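Local structure of DUF4847 domain-containing protein (Bacteroides vulgatus, 4ZGF) at residues Gly9-Val14 against Phe135-Gln140; Ser69-Thr74 against Ser100-Phe105. The protein is of unknown function but binds calcium ions and belongs to a family related to the calycins, the superfamily of lipocalin-like beta-barrels. All blocks are in the same frame, centred on the assembly; numbering follows the deposited sequence.

Interaction 1. Residues Gly9-Val14 against Phe135-Gln140; sequences GTWHVV and FAHNKQ. With BEZ (benzoic acid), chain K; ACT (acetate ion), chain I.
Trp11 and His137 lie face to face. The imidazole sits over the six-membered ring of the indole, with centroids 3.6 Å apart and planes 22° apart. ND1 of His137 donates a nearly straight bond to Thr10 O (2.8 Å). It reaches that oxygen from above the carbonyl plane, while the oxygen stays in the imidazole plane. The indole leans back beside its own backbone N (chi1 -73°), which brings CE3 of Trp11 to 3.7 Å from CB of Phe135. Trp11 NE1 is bonded to Phe6 O. With an alanine at Trp11, one face of the His137 ring would probably lose its stacking partner and a gap would open beside Phe135. His12 and Ala136 form an antiparallel hydrogen-bonded pair, His12 N to Ala136 O (2.8 Å) and Ala136 N to His12 O (2.9 Å). Past the strand end the chain folds over the His12 ring. Lys139 N lies over the centre of one ring face, and Lys139 CB makes a CH-pi contact with the same ring. A water joins Val13 O to Gln140 N. Gln140 NE2 binds both Asn138 O and benzoic acid O1 (2.8 Å to O1), and Asn138 ND2 binds O2. Antiparallel pairing of the first and last strands is consistent with the calycin-type barrel of this family. Ala136 at the end of the last strand and Asn138 and Gln140 in the tail beyond it line the benzoic acid pocket.

Interaction 2. Residues Ser69-Thr74 against Ser100-Phe105; sequences SIQNGT and SYNNEF
The side-chain amide of Asn102 meets the backbone of Gln71 with both of its ends. OD1 of Asn102 accepts from Gln71 N (2.9 Å). The donor lies in the carbonyl plane, on a lone pair, although the bond is bent to 137° at the hydrogen. ND2 of Asn102 returns a straighter bond to Gln71 O (2.8 Å, 166°). That oxygen lies close to the amide plane of Asn102, while the donor is tilted from the carbonyl plane of Gln71. Two bonds to one residue should fix the rotation of the amide. A second, weak bond runs from Asn102 ND2 to Pro97 O. The N-H and C=O of Gln71 are thus both satisfied by one buried side chain.

The side chain of Gln71 is extended beyond CG, and its OE1 is bonded to Thr99 OG1. Gln71 OE1 also lies near the plane of the Tyr101 ring, at its edge, 3.5 Å from Tyr101 CB. Thr99 OG1 also takes the bond from Asn102 N.

Ile70 packs against the amide of Asn102. Its CG1 stands between the backbone N and the carbonyl carbon (chi1 64°), and Ile70 CD1 reaches 3.4 Å from Asn102 CG. Ile70 CG2 touches Phe105 CD2 at 3.8 Å. Ile70 N donates to Gly73 O, and a weak bond returns from Gly73 N to Ile70 O. The type II turn from Ile70 to Gly73 closes a beta hairpin between strands 65-70 and 73-82. Helix 100-111 docks on the hairpin through the Asn102 amide and the Ile70-Phe105 packing; the amide pairs with the Gln71 N-H and C=O much as a neighbouring strand would.

Overall arrangement
The centres of interactions 1 and 2 are about 15 Å apart, and both reach the same antiparallel sheet. Interaction 1 pairs strand 11-21 with strand 132-136, near the two ends of the chain. Both segments of interaction 2 come between these in sequence: first the hairpin turn at Ser69-Thr74, then the start of helix 100-111. Phe105 links the two sites. Phe105 CE1 lies 3.6 Å from Val13 CG2 and 3.8 Å from Phe135 CE2, so the helix packs on the strand pair as well as on the hairpin. One helix thus joins two separate parts of the curved sheet. Interaction 1 supplies Ala136, Asn138 and Gln140 to the benzoic acid pocket, which Val121 completes; interaction 2 lies away from the calcium and benzoic acid sites.

Interaction 1. Residues Gly9-Val14 against Phe135-Gln140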
ATOM      1  N   GLY A   9      -8.370  11.721   0.833  1.00  9.03           N
ATOM      2  CA  GLY A   9      -7.385  12.113   1.852  1.00  9.51           C
ATOM      3  C   GLY A   9      -6.144  11.236   1.759  1.00  7.46           C
ATOM      4  O   GLY A   9      -6.128  10.191   1.114  1.00  7.10           O
ATOM      5  N   THR A  10      -5.084  11.665   2.441  0.70  7.42           N
ATOM      6  CA  THR A  10      -3.841  10.928   2.481  0.70  6.69           C
ATOM      7  C   THR A  10      -4.101   9.475   2.885  0.70  5.61           C
ATOM      8  O   THR A  10      -4.812   9.234   3.879  0.70  6.42           O
ATOM      9  CB  THR A  10      -2.870  11.538   3.544  0.70  7.48           C
ATOM     10  OG1 THR A  10      -2.945  12.986   3.501  0.70  8.16           O
ATOM     11  CG2 THR A  10      -1.457  11.025   3.295  0.70  7.28           C
ATOM     12  N   TRP A  11      -3.441   8.533   2.203  1.00  5.52           N
ATOM     13  CA  TRP A  11      -3.431   7.124   2.543  1.00  5.60           C
ATOM     14  C   TRP A  11      -2.048   6.742   3.082  1.00  5.23           C
ATOM     15  O   TRP A  11      -1.029   6.984   2.431  1.00  7.02           O
ATOM     16  CB  TRP A  11      -3.775   6.273   1.309  1.00  5.80           C
ATOM     17  CG  TRP A  11      -5.205   6.302   0.870  1.00  5.71           C
ATOM     18  CD1 TRP A  11      -5.677   6.869  -0.270  1.00  6.38           C
ATOM     19  CD2 TRP A  11      -6.343   5.721   1.534  1.00  5.42           C
ATOM     20  NE1 TRP A  11      -7.030   6.645  -0.388  1.00  6.88           N
ATOM     21  CE2 TRP A  11      -7.462   5.933   0.701  1.00  6.00           C
ATOM     22  CE3 TRP A  11      -6.524   5.057   2.753  1.00  6.03           C
ATOM     23  CZ2 TRP A  11      -8.730   5.466   1.030  1.00  6.83           C
ATOM     24  CZ3 TRP A  11      -7.792   4.605   3.066  1.00  6.15           C
ATOM     25  CH2 TRP A  11      -8.868   4.813   2.221  1.00  7.20           C
ATOM     26  N   HIS A  12      -2.028   6.124   4.265  1.00  5.03           N
ATOM     27  CA  HIS A  12      -0.826   5.742   4.981  1.00  5.13           C
ATOM     28  C   HIS A  12      -0.722   4.228   5.044  1.00  5.05           C
ATOM     29  O   HIS A  12      -1.725   3.550   5.302  1.00  5.25           O
ATOM     30  CB  HIS A  12      -0.898   6.296   6.421  1.00  5.51           C
ATOM     31  CG  HIS A  12      -0.938   7.775   6.519  1.00  5.97           C
ATOM     32  ND1 HIS A  12       0.196   8.531   6.674  1.00  6.59           N
ATOM     33  CD2 HIS A  12      -1.994   8.624   6.482  1.00  6.91           C
ATOM     34  CE1 HIS A  12      -0.176   9.788   6.756  1.00  7.90           C
ATOM     35  NE2 HIS A  12      -1.485   9.878   6.639  1.00  7.81           N
ATOM     36  N   VAL A  13       0.474   3.668   4.844  1.00  5.18           N
ATOM     37  CA  VAL A  13       0.598   2.206   4.832  1.00  5.31           C
ATOM     38  C   VAL A  13       0.352   1.617   6.231  1.00  4.99           C
ATOM     39  O   VAL A  13       0.877   2.062   7.244  1.00  5.77           O
ATOM     40  CB  VAL A  13       2.000   1.796   4.343  1.00  5.86           C
ATOM     41  CG1 VAL A  13       2.253   0.318   4.536  1.00  6.75           C
ATOM     42  CG2 VAL A  13       2.149   2.148   2.882  1.00  6.22           C
ATOM     43  N   VAL A  14      -0.471   0.563   6.213  1.00  5.08           N
ATOM     44  CA  VAL A  14      -0.684  -0.305   7.381  1.00  5.45           C
ATOM     45  C   VAL A  14       0.290  -1.478   7.321  1.00  5.48           C
ATOM     46  O   VAL A  14       1.125  -1.650   8.216  1.00  6.28           O
ATOM     47  CB  VAL A  14      -2.152  -0.753   7.483  1.00  5.73           C
ATOM     48  CG1 VAL A  14      -2.344  -1.721   8.645  1.00  6.81           C
ATOM     49  CG2 VAL A  14      -3.071   0.443   7.612  1.00  6.47           C
ATOM     50  N   PHE A 135      -3.898   0.362   3.258  1.00  5.80           N
ATOM     51  CA  PHE A 135      -3.692   1.726   3.752  1.00  5.64           C
ATOM     52  C   PHE A 135      -4.857   2.148   4.655  1.00  5.55           C
ATOM     53  O   PHE A 135      -5.963   1.619   4.559  1.00  6.52           O
ATOM     54  CB  PHE A 135      -3.699   2.724   2.582  1.00  5.52           C
ATOM     55  CG  PHE A 135      -2.654   2.494   1.524  1.00  5.75           C
ATOM     56  CD1 PHE A 135      -2.881   1.634   0.472  1.00  7.25           C
ATOM     57  CD2 PHE A 135      -1.449   3.196   1.538  1.00  6.35           C
ATOM     58  CE1 PHE A 135      -1.913   1.484  -0.527  1.00  8.79           C
ATOM     59  CE2 PHE A 135      -0.511   3.036   0.544  1.00  7.95           C
ATOM     60  CZ  PHE A 135      -0.758   2.203  -0.483  1.00  9.02           C
ATOM     61  N   ALA A 136      -4.573   3.150   5.483  1.00  5.53           N
ATOM     62  CA  ALA A 136      -5.566   3.828   6.315  1.00  5.90           C
ATOM     63  C   ALA A 136      -5.413   5.343   6.166  1.00  5.65           C
ATOM     64  O   ALA A 136      -4.411   5.824   5.611  1.00  6.12           O
ATOM     65  CB  ALA A 136      -5.378   3.437   7.792  1.00  7.24           C
ATOM     66  N   HIS A 137      -6.365   6.116   6.693  1.00  5.69           N
ATOM     67  CA  HIS A 137      -6.266   7.570   6.605  1.00  5.96           C
ATOM     68  C   HIS A 137      -5.536   8.245   7.759  1.00  6.53           C
ATOM     69  O   HIS A 137      -5.470   9.452   7.839  1.00  9.02           O
ATOM     70  CB  HIS A 137      -7.626   8.207   6.440  1.00  6.46           C
ATOM     71  CG  HIS A 137      -8.207   8.078   5.060  1.00  6.73           C
ATOM     72  ND1 HIS A 137      -7.511   8.461   3.924  1.00  6.61           N
ATOM     73  CD2 HIS A 137      -9.413   7.666   4.634  1.00  8.15           C
ATOM     74  CE1 HIS A 137      -8.286   8.313   2.874  1.00  7.52           C
ATOM     75  NE2 HIS A 137      -9.435   7.823   3.268  1.00  8.09           N
ATOM     76  N   ASN A 138      -4.942   7.455   8.639  1.00  7.57           N
ATOM     77  CA  ASN A 138      -4.098   7.926   9.732  1.00  7.60           C
ATOM     78  C   ASN A 138      -2.771   7.222   9.688  1.00  7.20           C
ATOM     79  O   ASN A 138      -2.709   6.023   9.359  1.00  7.33           O
ATOM     80  CB  ASN A 138      -4.759   7.674  11.064  1.00  9.41           C
ATOM     81  CG  ASN A 138      -6.024   8.447  11.169  1.00 10.78           C
ATOM     82  OD1 ASN A 138      -6.015   9.685  11.290  1.00 13.00           O
ATOM     83  ND2 ASN A 138      -7.136   7.758  11.002  1.00 12.59           N
ATOM     84  N   LYS A 139      -1.715   7.948  10.040  1.00  7.46           N
ATOM     85  CA  LYS A 139      -0.414   7.326  10.187  1.00  6.89           C
ATOM     86  C   LYS A 139      -0.426   6.327  11.316  1.00  6.30           C
ATOM     87  O   LYS A 139      -0.925   6.602  12.412  1.00  7.25           O
ATOM     88  CB  LYS A 139       0.621   8.413  10.410  1.00  7.27           C
ATOM     89  CG  LYS A 139       2.054   7.912  10.382  1.00  7.38           C
ATOM     90  CD  LYS A 139       3.055   9.044  10.477  1.00  8.30           C
ATOM     91  CE  LYS A 139       4.483   8.575  10.367  1.00  8.93           C
ATOM     92  NZ  LYS A 139       5.402   9.675  10.151  1.00 10.59           N
ATOM     93  N   GLN A 140       0.108   5.145  11.059  1.00  5.91           N
ATOM     94  CA  GLN A 140       0.222   4.130  12.096  1.00  5.92           C
ATOM     95  C   GLN A 140       1.376   4.481  13.025  1.00  6.02           C
ATOM     96  O   GLN A 140       2.360   5.097  12.610  1.00  7.52           O
ATOM     97  CB  GLN A 140       0.440   2.761  11.460  1.00  6.75           C
ATOM     98  CG  GLN A 140      -0.585   2.393  10.401  1.00  7.21           C
ATOM     99  CD  GLN A 140      -1.994   2.438  10.925  1.00  6.83           C
ATOM    100  OE1 GLN A 140      -2.421   1.517  11.652  1.00  7.13           O
ATOM    101  NE2 GLN A 140      -2.723   3.499  10.666  1.00  7.99           N
TER
HETATM  102  C   BEZ K 210      -6.424   3.961  11.135  1.00 11.40           C
HETATM  103  O1  BEZ K 210      -5.288   4.192  11.685  1.00 12.01           O
HETATM  104  O2  BEZ K 210      -7.294   4.875  10.869  1.00 11.63           O
HETATM  105  C1  BEZ K 210      -6.769   2.538  10.784  1.00 10.98           C
HETATM  106  C2  BEZ K 210      -8.087   2.188  10.390  1.00 11.51           C
HETATM  107  C3  BEZ K 210      -8.347   0.865  10.013  1.00 12.09           C
HETATM  108  C4  BEZ K 210      -7.345  -0.117   9.994  1.00 11.82           C
HETATM  109  C5  BEZ K 210      -5.989   0.227  10.385  1.00 10.75           C
HETATM  110  C6  BEZ K 210      -5.762   1.547  10.775  1.00 10.69           C
HETATM  111  C   ACT I 208       8.885   8.369   9.640  1.00 13.43           C
HETATM  112  O   ACT I 208       9.295   9.503   9.274  1.00 18.72           O
HETATM  113  OXT ACT I 208       7.729   8.177  10.095  1.00 14.16           O
HETATM  114  CH3 ACT I 208       9.787   7.168   9.568  1.00 17.21           C
HETATM  115  O   HOH W   1       1.262   4.555   8.495  1.00  5.97           O

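Interaction 2. Residues Ser69-Thr74 against Ser100-Phe105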
ATOM      1  N   SER A  69       5.193   9.742  -0.450  1.00  5.74           N
ATOM      2  CA  SER A  69       6.462   9.867   0.256  1.00  5.84           C
ATOM      3  C   SER A  69       6.896   8.513   0.765  1.00  5.70           C
ATOM      4  O   SER A  69       6.123   7.852   1.455  1.00  6.59           O
ATOM      5  CB  SER A  69       6.282  10.834   1.409  1.00  7.50           C
ATOM      6  OG  SER A  69       7.523  11.091   2.034  1.00  9.64           O
ATOM      7  N   ILE A  70       8.123   8.112   0.409  1.00  5.83           N
ATOM      8  CA  ILE A  70       8.715   6.860   0.879  1.00  6.37           C
ATOM      9  C   ILE A  70      10.172   7.152   1.284  1.00  6.70           C
ATOM     10  O   ILE A  70      10.530   8.321   1.486  1.00  7.82           O
ATOM     11  CB  ILE A  70       8.544   5.710  -0.143  1.00  6.55           C
ATOM     12  CG1 ILE A  70       9.301   5.985  -1.457  1.00  6.35           C
ATOM     13  CG2 ILE A  70       7.069   5.441  -0.444  1.00  7.11           C
ATOM     14  CD1 ILE A  70       9.189   4.858  -2.481  1.00  7.16           C
ATOM     15  N   GLN A  71      11.026   6.151   1.473  1.00  6.58           N
ATOM     16  CA  GLN A  71      12.368   6.479   1.898  1.00  6.95           C
ATOM     17  C   GLN A  71      13.038   7.330   0.823  1.00  6.76           C
ATOM     18  O   GLN A  71      12.874   7.105  -0.377  1.00  6.98           O
ATOM     19  CB  GLN A  71      13.192   5.223   2.180  1.00  6.60           C
ATOM     20  CG  GLN A  71      12.665   4.420   3.350  1.00  7.25           C
ATOM     21  CD  GLN A  71      13.441   3.139   3.604  1.00  7.64           C
ATOM     22  OE1 GLN A  71      13.223   2.110   2.897  1.00  9.50           O
ATOM     23  NE2 GLN A  71      14.297   3.125   4.588  1.00  8.62           N
ATOM     24  N   ASN A  72      13.807   8.327   1.271  1.00  7.57           N
ATOM     25  CA  ASN A  72      14.582   9.206   0.382  1.00  8.28           C
ATOM     26  C   ASN A  72      13.820  10.224  -0.427  1.00  9.91           C
ATOM     27  O   ASN A  72      14.446  11.019  -1.127  1.00 14.80           O
ATOM     28  CB  ASN A  72      15.517   8.448  -0.564  1.00  7.92           C
ATOM     29  CG  ASN A  72      16.563   7.676   0.148  1.00  7.74           C
ATOM     30  OD1 ASN A  72      17.156   8.188   1.123  1.00  9.68           O
ATOM     31  ND2 ASN A  72      16.813   6.468  -0.297  1.00  8.07           N
ATOM     32  N   GLY A  73      12.533  10.247  -0.364  1.00 10.14           N
ATOM     33  CA  GLY A  73      11.828  11.286  -1.112  1.00 11.83           C
ATOM     34  C   GLY A  73      10.488  10.854  -1.676  1.00  7.84           C
ATOM     35  O   GLY A  73       9.850   9.848  -1.327  1.00  8.96           O
ATOM     36  N   THR A  74      10.077  11.622  -2.642  0.80  7.42           N
ATOM     37  CA  THR A  74       8.749  11.488  -3.169  0.80  7.28           C
ATOM     38  C   THR A  74       8.657  10.531  -4.342  0.80  6.44           C
ATOM     39  O   THR A  74       9.577  10.344  -5.140  0.80  7.50           O
ATOM     40  CB  THR A  74       8.165  12.810  -3.592  0.80  8.43           C
ATOM     41  OG1 THR A  74       8.972  13.353  -4.626  0.80  9.79           O
ATOM     42  CG2 THR A  74       8.069  13.750  -2.414  0.80 11.16           C
ATOM     43  N   SER A 100      15.319  -1.320  -0.089  0.60  7.85           N
ATOM     44  CA  SER A 100      14.595  -2.588  -0.135  0.60  8.37           C
ATOM     45  C   SER A 100      13.081  -2.373   0.083  0.60  7.25           C
ATOM     46  O   SER A 100      12.235  -2.896  -0.646  0.60  7.63           O
ATOM     47  CB  SER A 100      15.164  -3.566   0.896  0.60 10.02           C
ATOM     48  OG  SER A 100      15.014  -3.046   2.200  0.60 11.44           O
ATOM     49  N   TYR A 101      12.732  -1.589   1.105  1.00  6.93           N
ATOM     50  CA  TYR A 101      11.335  -1.343   1.407  1.00  6.77           C
ATOM     51  C   TYR A 101      10.664  -0.507   0.325  1.00  6.19           C
ATOM     52  O   TYR A 101       9.499  -0.721  -0.004  1.00  6.33           O
ATOM     53  CB  TYR A 101      11.146  -0.708   2.783  1.00  7.61           C
ATOM     54  CG  TYR A 101      11.715  -1.540   3.891  1.00  8.92           C
ATOM     55  CD1 TYR A 101      11.054  -2.693   4.304  1.00 11.28           C
ATOM     56  CD2 TYR A 101      12.943  -1.226   4.483  1.00 10.93           C
ATOM     57  CE1 TYR A 101      11.571  -3.492   5.319  1.00 13.43           C
ATOM     58  CE2 TYR A 101      13.468  -2.026   5.489  1.00 13.93           C
ATOM     59  CZ  TYR A 101      12.759  -3.150   5.898  1.00 13.52           C
ATOM     60  OH  TYR A 101      13.246  -4.021   6.886  1.00 19.87           O
ATOM     61  N   ASN A 102      11.391   0.470  -0.231  1.00  6.40           N
ATOM     62  CA  ASN A 102      10.825   1.230  -1.342  1.00  6.12           C
ATOM     63  C   ASN A 102      10.482   0.308  -2.499  1.00  6.02           C
ATOM     64  O   ASN A 102       9.445   0.457  -3.140  1.00  6.82           O
ATOM     65  CB  ASN A 102      11.806   2.288  -1.857  1.00  6.33           C
ATOM     66  CG  ASN A 102      11.908   3.524  -1.002  1.00  6.06           C
ATOM     67  OD1 ASN A 102      11.243   3.652   0.038  1.00  6.42           O
ATOM     68  ND2 ASN A 102      12.725   4.472  -1.447  1.00  6.77           N
ATOM     69  N   ASN A 103      11.401  -0.591  -2.819  1.00  6.51           N
ATOM     70  CA  ASN A 103      11.212  -1.473  -3.965  1.00  7.26           C
ATOM     71  C   ASN A 103       9.966  -2.352  -3.746  1.00  6.79           C
ATOM     72  O   ASN A 103       9.184  -2.570  -4.669  1.00  7.41           O
ATOM     73  CB  ASN A 103      12.457  -2.348  -4.170  1.00  8.15           C
ATOM     74  CG  ASN A 103      13.733  -1.549  -4.457  1.00 11.20           C
ATOM     75  OD1 ASN A 103      13.702  -0.357  -4.722  1.00 13.43           O
ATOM     76  ND2 ASN A 103      14.872  -2.219  -4.337  1.00 14.34           N
ATOM     77  N   GLU A 104       9.777  -2.831  -2.519  1.00  6.29           N
ATOM     78  CA  GLU A 104       8.621  -3.639  -2.190  1.00  6.67           C
ATOM     79  C   GLU A 104       7.312  -2.835  -2.385  1.00  6.25           C
ATOM     80  O   GLU A 104       6.319  -3.341  -2.927  1.00  6.86           O
ATOM     81  CB  GLU A 104       8.771  -4.165  -0.768  1.00  7.55           C
ATOM     82  CG  GLU A 104       7.686  -5.111  -0.344  1.00  8.01           C
ATOM     83  CD  GLU A 104       7.923  -5.692   1.030  1.00  9.04           C
ATOM     84  OE1 GLU A 104       8.703  -5.139   1.820  1.00 12.14           O
ATOM     85  OE2 GLU A 104       7.308  -6.712   1.334  1.00 12.63           O
ATOM     86  N   PHE A 105       7.314  -1.590  -1.902  1.00  5.82           N
ATOM     87  CA  PHE A 105       6.144  -0.726  -2.033  1.00  6.03           C
ATOM     88  C   PHE A 105       5.834  -0.413  -3.499  1.00  5.53           C
ATOM     89  O   PHE A 105       4.683  -0.501  -3.961  1.00  6.08           O
ATOM     90  CB  PHE A 105       6.387   0.553  -1.235  1.00  6.21           C
ATOM     91  CG  PHE A 105       5.266   1.539  -1.304  1.00  7.13           C
ATOM     92  CD1 PHE A 105       4.157   1.415  -0.503  1.00  8.60           C
ATOM     93  CD2 PHE A 105       5.287   2.581  -2.247  1.00  9.83           C
ATOM     94  CE1 PHE A 105       3.114   2.346  -0.541  1.00 10.08           C
ATOM     95  CE2 PHE A 105       4.252   3.510  -2.291  1.00 12.35           C
ATOM     96  CZ  PHE A 105       3.167   3.383  -1.431  1.00 11.30           C
TER